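Local atomic coordinates of Hit-like protein involved in cell-cycle regulation (Bartonella henselae, PDB entry 3LB5), a protein that is a histidine triad (HIT) protein that probably binds nucleotides and may take part in cell-cycle regulation. Residues B[30-35]-B[52-57]. Numbering follows the deposited sequence.
Sequences NIFAKL and IAFMDI
Phe32 and Leu35, one turn apart on the short N-terminal helix, pack against Phe54 and Ile52 of strand 52-55, joining that helix to the antiparallel sheet of the HIT fold. The axes of segments 31-35 and 52-55 come no nearer than 11.5 Å, a gap filled here by large apolar side chains from both sides.

The aromatic contact is a T-shaped stack. Phe54 turns its edge to the face of Phe32, with planes at 78° and centroids 5.2 Å apart; its CZ sits above the Phe32 face, displaced toward the rim and nearest CE1. Phe32 has CG anti to its own carbonyl carbon (chi1 -66°), which carries the ring toward the strand although its CB does not point there. Flat rings suit this place because each offers both an edge and a face: Phe32 also meets His125 edge-to-face, while Phe54 touches Leu66 and Ile68 of the adjacent strand and lies near a bound unidentified ligand.

Aliphatic packing comes from the branched end of Leu35, whose two methyls serve different partners. CD2 meets Ile52 CD1 at 3.8 Å, in van der Waals contact; the extended chi2 of Ile52 carries that methyl out to it. CD1 makes a CH-pi contact over the middle of the Phe54 ring, almost on its normal.

Polar bonding holds the helix start. Asn30 is the N-cap, a role suited to its short amide, and its ND2 also bonds to Asp27 O. Ala33 N donates to Asn30 OD1 at 3.0 Å, nearly straight at 166°, approaching from above the carbonyl plane.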
# COMPACT_ATOMS: atom_id res chain seq x y z
N ASN B 30 7.77 18.80 -8.79
CA ASN B 30 6.89 17.68 -9.12
C ASN B 30 5.44 18.07 -8.90
O ASN B 30 5.14 18.90 -8.05
CB ASN B 30 7.27 16.37 -8.39
CG ASN B 30 6.69 16.28 -6.99
OD1 ASN B 30 5.49 16.12 -6.83
ND2 ASN B 30 7.55 16.31 -5.97
N ILE B 31 4.54 17.51 -9.70
CA ILE B 31 3.16 18.02 -9.72
C ILE B 31 2.40 17.92 -8.38
O ILE B 31 1.56 18.77 -8.08
CB ILE B 31 2.33 17.45 -10.91
CG1 ILE B 31 2.20 15.92 -10.83
CG2 ILE B 31 2.93 17.90 -12.25
CD1 ILE B 31 1.37 15.30 -12.05
N PHE B 32 2.72 16.93 -7.55
CA PHE B 32 2.11 16.85 -6.23
C PHE B 32 2.66 17.88 -5.24
O PHE B 32 1.90 18.40 -4.44
CB PHE B 32 2.19 15.44 -5.61
CG PHE B 32 1.39 14.38 -6.37
CD1 PHE B 32 0.47 14.73 -7.37
CD2 PHE B 32 1.55 13.04 -6.05
CE1 PHE B 32 -0.24 13.75 -8.08
CE2 PHE B 32 0.82 12.05 -6.76
CZ PHE B 32 -0.06 12.42 -7.77
N ALA B 33 3.96 18.15 -5.26
CA ALA B 33 4.50 19.28 -4.48
C ALA B 33 3.83 20.61 -4.89
O ALA B 33 3.55 21.48 -4.05
CB ALA B 33 5.99 19.39 -4.68
N LYS B 34 3.61 20.77 -6.19
CA LYS B 34 2.93 21.96 -6.73
C LYS B 34 1.47 22.03 -6.24
O LYS B 34 1.02 23.10 -5.88
CB LYS B 34 3.00 22.01 -8.26
CG LYS B 34 4.38 22.32 -8.79
CD LYS B 34 4.32 22.61 -10.32
CE LYS B 34 5.18 23.79 -10.70
NZ LYS B 34 4.66 25.08 -10.16
N LEU B 35 0.77 20.90 -6.21
CA LEU B 35 -0.60 20.80 -5.65
C LEU B 35 -0.61 21.25 -4.18
O LEU B 35 -1.44 22.09 -3.77
CB LEU B 35 -1.09 19.34 -5.76
CG LEU B 35 -2.50 18.89 -5.31
CD1 LEU B 35 -2.87 17.55 -5.99
CD2 LEU B 35 -2.60 18.76 -3.79
N ILE B 52 -3.35 15.16 2.22
CA ILE B 52 -4.39 15.57 1.32
C ILE B 52 -4.81 14.34 0.57
O ILE B 52 -3.97 13.57 0.13
CB ILE B 52 -3.90 16.60 0.29
CG1 ILE B 52 -3.28 17.83 0.97
CG2 ILE B 52 -5.08 17.06 -0.57
CD1 ILE B 52 -2.53 18.73 -0.01
N ALA B 53 -6.12 14.15 0.44
CA ALA B 53 -6.69 13.10 -0.39
C ALA B 53 -7.46 13.75 -1.50
O ALA B 53 -8.26 14.66 -1.26
CB ALA B 53 -7.60 12.15 0.44
N PHE B 54 -7.25 13.27 -2.72
CA PHE B 54 -7.75 13.97 -3.89
C PHE B 54 -7.96 12.97 -5.03
O PHE B 54 -7.41 11.88 -5.03
CB PHE B 54 -6.80 15.13 -4.29
CG PHE B 54 -5.40 14.67 -4.66
CD1 PHE B 54 -5.06 14.46 -6.01
CD2 PHE B 54 -4.43 14.48 -3.68
CE1 PHE B 54 -3.75 14.05 -6.37
CE2 PHE B 54 -3.11 14.06 -4.03
CZ PHE B 54 -2.78 13.84 -5.39
N MET B 55 -8.81 13.35 -5.97
CA MET B 55 -9.18 12.48 -7.06
C MET B 55 -8.03 12.32 -8.05
O MET B 55 -7.39 13.30 -8.44
CB MET B 55 -10.42 13.03 -7.78
CG MET B 55 -11.64 13.28 -6.85
SD MET B 55 -11.99 11.90 -5.75
CE MET B 55 -12.48 10.68 -6.98
N ASP B 56 -7.77 11.07 -8.44
CA ASP B 56 -6.87 10.80 -9.55
C ASP B 56 -7.55 11.26 -10.85
O ASP B 56 -8.70 10.89 -11.11
CB ASP B 56 -6.56 9.29 -9.62
CG ASP B 56 -5.39 8.96 -10.54
OD1 ASP B 56 -5.25 9.57 -11.62
OD2 ASP B 56 -4.59 8.06 -10.19
N ILE B 57 -6.86 12.07 -11.66
CA ILE B 57 -7.44 12.59 -12.92
C ILE B 57 -7.41 11.60 -14.09
O ILE B 57 -8.03 11.86 -15.13
CB ILE B 57 -6.84 13.97 -13.36
CG1 ILE B 57 -5.36 13.84 -13.77
CG2 ILE B 57 -7.10 15.06 -12.28
CD1 ILE B 57 -4.78 15.12 -14.34